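Local structure of thiamine pyrophosphokinase (Candida albicans, 2G9Z) at residues Cys278-Leu283 with Tyr294-Asp299; Trp303-Glu306 with Gln310-Ser313. The protein catalyses the transfer of a pyrophosphate group from ATP to thiamine, giving the cofactor thiamine diphosphate. All blocks are in the same frame, centred on the assembly; numbering follows the deposited sequence.

Contact 1. Residues Cys278-Leu283 with Tyr294-Asp299; sequences CGLLPL and YGLKYD. With VNP (3-[(4-amino-2-methylpyrimidin-5-yl)methyl]-5-(2-{[hydroxy(phosphonoamino)phosphoryl]oxy}ethyl)-4-methyl-1,3-thiazol-3-I um), chain N.
Cys278 and Leu296 bring the two backbones to within 8.7 Å, CA to CA, too far for main-chain bonding, so strand 277-281 and the turn leading into strand 298-301 meet through side chains alone. Leu296 reaches across with both of its methyls. Its CD2 rests on Cys278 SG at 4.0 Å, while its CD1 meets Leu280 CD1 at 4.1 Å, the two leucines crossing at a slant. With chi1 at 65°, the sulfur of Cys278 stands between its own backbone N and carbonyl carbon and faces the leucine. This small apolar patch lies in the core of the vitamin B1 binding domain, a β-sandwich in this family, where Leu280 also packs on Val325 and Leu296 on Phe323. Behind Leu296 the turn is gripped by the Asp299 carboxylate. Asp299 OD2 accepts from Gly295 N at 2.9 Å through its syn lone pair. Asp299 OD1 accepts from Leu296 N at 2.7 Å, met from above the carboxylate plane. Ser293 and Gln27 hold the same two oxygens from outside. Further along, Tyr298 lays a ring face against the ligand, Tyr298 CD2 lying 3.5 Å from VNP C7A, the bridging carbon, and Tyr298 OH is hydrogen-bonded to Gln151 of the second subunit.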
loop_
_atom_site.group_PDB
_atom_site.type_symbol
_atom_site.label_atom_id
_atom_site.label_comp_id
_atom_site.label_asym_id
_atom_site.label_seq_id
_atom_site.Cartn_x
_atom_site.Cartn_y
_atom_site.Cartn_z
ATOM N N CYS A 278 -6.286 -9.675 9.830
ATOM C CA CYS A 278 -5.465 -8.539 10.239
ATOM C C CYS A 278 -4.005 -8.773 9.876
ATOM O O CYS A 278 -3.616 -9.871 9.471
ATOM C CB CYS A 278 -5.586 -8.291 11.748
ATOM S SG CYS A 278 -4.925 -9.623 12.772
ATOM N N GLY A 279 -3.202 -7.726 10.013
ATOM C CA GLY A 279 -1.795 -7.837 9.694
ATOM C C GLY A 279 -0.973 -6.878 10.518
ATOM O O GLY A 279 -1.482 -5.872 10.991
ATOM N N LEU A 280 0.302 -7.205 10.704
ATOM C CA LEU A 280 1.218 -6.358 11.463
ATOM C C LEU A 280 2.317 -6.052 10.468
ATOM O O LEU A 280 3.047 -6.942 10.052
ATOM C CB LEU A 280 1.755 -7.108 12.684
ATOM C CG LEU A 280 0.695 -7.345 13.766
ATOM C CD1 LEU A 280 -0.252 -8.454 13.331
ATOM C CD2 LEU A 280 1.369 -7.717 15.079
ATOM N N LEU A 281 2.423 -4.785 10.086
ATOM C CA LEU A 281 3.363 -4.383 9.049
ATOM C C LEU A 281 4.509 -3.486 9.499
ATOM O O LEU A 281 4.310 -2.318 9.822
ATOM C CB LEU A 281 2.547 -3.723 7.934
ATOM C CG LEU A 281 1.190 -4.449 7.854
ATOM C CD1 LEU A 281 0.203 -3.669 7.024
ATOM C CD2 LEU A 281 1.389 -5.858 7.307
ATOM N N PRO A 282 5.735 -4.032 9.518
ATOM C CA PRO A 282 6.934 -3.295 9.931
ATOM C C PRO A 282 7.427 -2.395 8.800
ATOM O O PRO A 282 8.394 -2.716 8.108
ATOM C CB PRO A 282 7.914 -4.413 10.264
ATOM C CG PRO A 282 7.593 -5.445 9.229
ATOM C CD PRO A 282 6.066 -5.428 9.168
ATOM N N LEU A 283 6.756 -1.262 8.627
ATOM C CA LEU A 283 7.088 -0.325 7.562
ATOM C C LEU A 283 7.979 0.857 7.950
ATOM O O LEU A 283 8.166 1.773 7.149
ATOM C CB LEU A 283 5.788 0.183 6.931
ATOM C CG LEU A 283 4.983 -0.931 6.247
ATOM C CD1 LEU A 283 3.573 -0.471 5.910
ATOM C CD2 LEU A 283 5.726 -1.368 4.996
ATOM N N TYR A 294 -1.505 -11.741 22.040
ATOM C CA TYR A 294 -2.415 -12.584 22.808
ATOM C C TYR A 294 -3.804 -12.288 22.258
ATOM O O TYR A 294 -4.323 -11.189 22.443
ATOM C CB TYR A 294 -2.346 -12.220 24.294
ATOM C CG TYR A 294 -0.935 -12.182 24.830
ATOM C CD1 TYR A 294 -0.322 -13.331 25.339
ATOM C CD2 TYR A 294 -0.185 -11.007 24.771
ATOM C CE1 TYR A 294 1.007 -13.309 25.771
ATOM C CE2 TYR A 294 1.136 -10.975 25.194
ATOM C CZ TYR A 294 1.727 -12.125 25.692
ATOM O OH TYR A 294 3.041 -12.079 26.097
ATOM N N GLY A 295 -4.397 -13.252 21.563
ATOM C CA GLY A 295 -5.717 -13.026 21.004
ATOM C C GLY A 295 -5.800 -13.121 19.490
ATOM O O GLY A 295 -6.885 -13.050 18.925
ATOM N N LEU A 296 -4.663 -13.260 18.820
ATOM C CA LEU A 296 -4.681 -13.402 17.368
ATOM C C LEU A 296 -4.705 -14.897 17.051
ATOM O O LEU A 296 -4.248 -15.707 17.859
ATOM C CB LEU A 296 -3.448 -12.745 16.743
ATOM C CG LEU A 296 -3.318 -11.248 17.037
ATOM C CD1 LEU A 296 -2.110 -10.683 16.294
ATOM C CD2 LEU A 296 -4.597 -10.523 16.615
ATOM N N LYS A 297 -5.248 -15.254 15.890
ATOM C CA LYS A 297 -5.330 -16.651 15.468
ATOM C C LYS A 297 -3.937 -17.272 15.458
ATOM O O LYS A 297 -3.748 -18.412 15.880
ATOM C CB LYS A 297 -5.960 -16.738 14.076
ATOM C CG LYS A 297 -6.128 -18.157 13.526
ATOM C CD LYS A 297 -7.151 -18.962 14.304
ATOM C CE LYS A 297 -7.289 -20.371 13.728
ATOM N NZ LYS A 297 -8.241 -21.195 14.527
ATOM N N TYR A 298 -2.962 -16.514 14.974
ATOM C CA TYR A 298 -1.582 -16.973 14.945
ATOM C C TYR A 298 -0.826 -16.018 15.866
ATOM O O TYR A 298 -0.224 -15.040 15.420
ATOM C CB TYR A 298 -1.046 -16.921 13.513
ATOM C CG TYR A 298 -1.894 -17.738 12.567
ATOM C CD1 TYR A 298 -1.665 -19.104 12.387
ATOM C CD2 TYR A 298 -2.974 -17.162 11.905
ATOM C CE1 TYR A 298 -2.497 -19.870 11.571
ATOM C CE2 TYR A 298 -3.811 -17.918 11.094
ATOM C CZ TYR A 298 -3.571 -19.267 10.931
ATOM O OH TYR A 298 -4.420 -20.007 10.140
ATOM N N ASP A 299 -0.908 -16.294 17.166
ATOM C CA ASP A 299 -0.255 -15.464 18.164
ATOM C C ASP A 299 1.245 -15.618 18.091
ATOM O O ASP A 299 1.766 -16.714 17.875
ATOM C CB ASP A 299 -0.743 -15.802 19.582
ATOM C CG ASP A 299 -1.961 -14.986 19.991
ATOM O OD1 ASP A 299 -2.079 -13.824 19.526
ATOM O OD2 ASP A 299 -2.789 -15.492 20.788
HETATM O O2G VNP N . -6.733 -16.389 3.644
HETATM P PG VNP N . -6.550 -14.989 2.877
HETATM O O3G VNP N . -6.624 -13.855 3.826
HETATM O O1G VNP N . -7.729 -14.931 1.783
HETATM N N3B VNP N . -5.134 -15.023 2.080
HETATM P PB VNP N . -4.716 -16.492 1.527
HETATM O O2B VNP N . -3.550 -16.341 0.629
HETATM O O1B VNP N . -5.929 -17.133 0.975
HETATM O O1 VNP N . -4.277 -17.302 2.848
HETATM C C7 VNP N . -3.194 -16.918 3.704
HETATM C C12 VNP N . -2.668 -18.207 4.337
HETATM C C11 VNP N . -1.588 -18.064 5.415
HETATM C C10 VNP N . -2.063 -17.612 6.798
HETATM C CM4 VNP N . -3.456 -17.937 7.343
HETATM S S1 VNP N . -0.241 -16.869 5.128
HETATM C C9 VNP N . -0.047 -16.552 6.837
HETATM N N5 VNP N . -1.166 -16.892 7.481
HETATM C C7A VNP N . -1.460 -16.432 8.847
HETATM C C5A VNP N . -0.211 -16.154 9.688
HETATM C C6A VNP N . -0.053 -14.850 10.143
HETATM N N1A VNP N . 0.941 -14.526 10.949
HETATM C C2A VNP N . 1.830 -15.445 11.351
HETATM C CM2 VNP N . 2.948 -15.043 12.316
HETATM N N3A VNP N . 1.725 -16.713 10.931
HETATM C C4A VNP N . 0.731 -17.087 10.113
HETATM N N4A VNP N . 0.660 -18.357 9.723
#

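Contact 2. Residues Trp303-Glu306 with Gln310-Ser313; sequences WKTE and QVSS. With VNP (3-[(4-amino-2-methylpyrimidin-5-yl)methyl]-5-(2-{[hydroxy(phosphonoamino)phosphoryl]oxy}ethyl)-4-methyl-1,3-thiazol-3-I um), chain N.
Gln310 runs up one face of the Trp303 indole while its amide bonds the main chain beside it. Its CB sits 3.6 Å from Trp303 CZ2, just beyond the rim of the six-membered ring, and the chain continues extended past CG, which skirts the carbonyl oxygen of Lys304. CD lies above Trp303 CZ2, and OE1 comes near the same atom and the indole NE1. At the tip, NE2 stands 3.3 Å above the indole plane, offset toward its rim, and donates to Lys304 O at 2.7 Å in a nearly straight bond (169°). That acceptor lies in the amide plane, which fixes the amide's rotation and keeps it stacked on the indole, the two planes 25° apart. The main-chain O of Gln310 is gripped twice: Thr305 OG1 donates to it at 2.7 Å, in the carbonyl plane and on a lone pair, and Glu306 N adds a longer bond. A water links Thr305 OG1 to Ser312 N, donating to the hydroxyl and accepting from the main-chain N-H. On the opposite indole face lies the ligand methyl CM2, 3.7 Å from Trp303 CZ2. A chi1 of 176° swings Ser312 OG away from its backbone N toward the pyrimidine, where it donates to VNP N1A at 2.7 Å. Trp303 and Ser312 thus form part of the thiamine site, the indole sandwiched between a protein amide and the aminopyrimidine methyl.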
loop_
_atom_site.group_PDB
_atom_site.type_symbol
_atom_site.label_atom_id
_atom_site.label_comp_id
_atom_site.label_asym_id
_atom_site.label_seq_id
_atom_site.Cartn_x
_atom_site.Cartn_y
_atom_site.Cartn_z
ATOM N N TRP A 303 8.550 -12.910 18.400
ATOM C CA TRP A 303 8.620 -13.073 16.953
ATOM C C TRP A 303 9.170 -11.807 16.294
ATOM O O TRP A 303 8.546 -10.742 16.369
ATOM C CB TRP A 303 7.217 -13.374 16.427
ATOM C CG TRP A 303 7.168 -14.037 15.096
ATOM C CD1 TRP A 303 7.478 -15.335 14.814
ATOM C CD2 TRP A 303 6.732 -13.449 13.866
ATOM N NE1 TRP A 303 7.254 -15.596 13.483
ATOM C CE2 TRP A 303 6.797 -14.455 12.877
ATOM C CE3 TRP A 303 6.288 -12.170 13.504
ATOM C CZ2 TRP A 303 6.435 -14.221 11.546
ATOM C CZ3 TRP A 303 5.929 -11.937 12.181
ATOM C CH2 TRP A 303 6.005 -12.958 11.219
ATOM N N LYS A 304 10.330 -11.934 15.648
ATOM C CA LYS A 304 10.991 -10.807 14.985
ATOM C C LYS A 304 10.447 -10.576 13.583
ATOM O O LYS A 304 10.460 -11.478 12.743
ATOM C CB LYS A 304 12.498 -11.052 14.888
ATOM C CG LYS A 304 13.176 -11.347 16.208
ATOM C CD LYS A 304 14.637 -11.692 16.002
ATOM C CE LYS A 304 15.280 -12.157 17.296
ATOM N NZ LYS A 304 16.683 -12.613 17.082
ATOM N N THR A 305 9.988 -9.357 13.328
ATOM C CA THR A 305 9.429 -9.024 12.028
ATOM C C THR A 305 10.121 -7.837 11.357
ATOM O O THR A 305 10.533 -6.881 12.017
ATOM C CB THR A 305 7.922 -8.715 12.144
ATOM O OG1 THR A 305 7.374 -8.528 10.832
ATOM C CG2 THR A 305 7.689 -7.455 12.983
ATOM N N GLU A 306 10.254 -7.914 10.039
ATOM C CA GLU A 306 10.874 -6.838 9.277
ATOM C C GLU A 306 10.700 -7.090 7.788
ATOM O O GLU A 306 10.478 -8.225 7.364
ATOM C CB GLU A 306 12.369 -6.727 9.619
ATOM C CG GLU A 306 13.242 -7.869 9.105
ATOM C CD GLU A 306 14.692 -7.742 9.560
ATOM O OE1 GLU A 306 15.248 -6.624 9.499
ATOM O OE2 GLU A 306 15.280 -8.761 9.973
ATOM N N GLN A 310 10.303 -11.938 7.754
ATOM C CA GLN A 310 8.946 -12.416 7.997
ATOM C C GLN A 310 8.019 -11.275 8.389
ATOM O O GLN A 310 8.386 -10.383 9.157
ATOM C CB GLN A 310 8.930 -13.507 9.084
ATOM C CG GLN A 310 10.019 -13.383 10.142
ATOM C CD GLN A 310 9.961 -14.496 11.186
ATOM O OE1 GLN A 310 9.760 -15.667 10.857
ATOM N NE2 GLN A 310 10.150 -14.132 12.443
ATOM N N VAL A 311 6.818 -11.308 7.828
ATOM C CA VAL A 311 5.793 -10.315 8.104
ATOM C C VAL A 311 4.493 -11.067 8.323
ATOM O O VAL A 311 4.109 -11.910 7.519
ATOM C CB VAL A 311 5.602 -9.330 6.921
ATOM C CG1 VAL A 311 4.343 -8.481 7.151
ATOM C CG2 VAL A 311 6.817 -8.427 6.791
ATOM N N SER A 312 3.823 -10.779 9.428
ATOM C CA SER A 312 2.567 -11.443 9.706
ATOM C C SER A 312 1.446 -10.818 8.881
ATOM O O SER A 312 1.041 -9.679 9.125
ATOM C CB SER A 312 2.232 -11.340 11.197
ATOM O OG SER A 312 0.963 -11.913 11.472
ATOM N N SER A 313 0.972 -11.556 7.880
ATOM C CA SER A 313 -0.137 -11.098 7.051
ATOM C C SER A 313 -1.132 -12.244 7.065
ATOM O O SER A 313 -0.767 -13.383 7.364
ATOM C CB SER A 313 0.309 -10.769 5.618
ATOM O OG SER A 313 0.845 -11.894 4.953
HETATM O O2G VNP N . -6.733 -16.389 3.644
HETATM P PG VNP N . -6.550 -14.989 2.877
HETATM O O3G VNP N . -6.624 -13.855 3.826
HETATM O O1G VNP N . -7.729 -14.931 1.783
HETATM N N3B VNP N . -5.134 -15.023 2.080
HETATM P PB VNP N . -4.716 -16.492 1.527
HETATM O O2B VNP N . -3.550 -16.341 0.629
HETATM O O1B VNP N . -5.929 -17.133 0.975
HETATM O O1 VNP N . -4.277 -17.302 2.848
HETATM C C7 VNP N . -3.194 -16.918 3.704
HETATM C C12 VNP N . -2.668 -18.207 4.337
HETATM C C11 VNP N . -1.588 -18.064 5.415
HETATM C C10 VNP N . -2.063 -17.612 6.798
HETATM C CM4 VNP N . -3.456 -17.937 7.343
HETATM S S1 VNP N . -0.241 -16.869 5.128
HETATM C C9 VNP N . -0.047 -16.552 6.837
HETATM N N5 VNP N . -1.166 -16.892 7.481
HETATM C C7A VNP N . -1.460 -16.432 8.847
HETATM C C5A VNP N . -0.211 -16.154 9.688
HETATM C C6A VNP N . -0.053 -14.850 10.143
HETATM N N1A VNP N . 0.941 -14.526 10.949
HETATM C C2A VNP N . 1.830 -15.445 11.351
HETATM C CM2 VNP N . 2.948 -15.043 12.316
HETATM N N3A VNP N . 1.725 -16.713 10.931
HETATM C C4A VNP N . 0.731 -17.087 10.113
HETATM N N4A VNP N . 0.660 -18.357 9.723
HETATM O O HOH W 1 4.530 -8.782 11.282
#

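In the fold
The two contacts follow in series along the chain, 278-283 with 294-299 closing before 303-306 with 310-313 opens, and their centres are 9 Å apart within the vitamin B1 binding domain. Strand 298-301 runs almost directly into strand 303-305, one of the two outermost strands of the five-stranded sheet within this chain. Strand 277-281 belongs to a different sheet, between 331-336 and 315-316, and a probable hydrogen bond from Leu280 N to Ser312 O (3.0 Å) ties contact 1 to contact 2. Pro282 packs on Thr305 and Glu306. Both contacts touch VNP and the second subunit, whose Gln151, Asp155 and Arg216 also bond the ligand, so the thiamine site is built at the dimer interface.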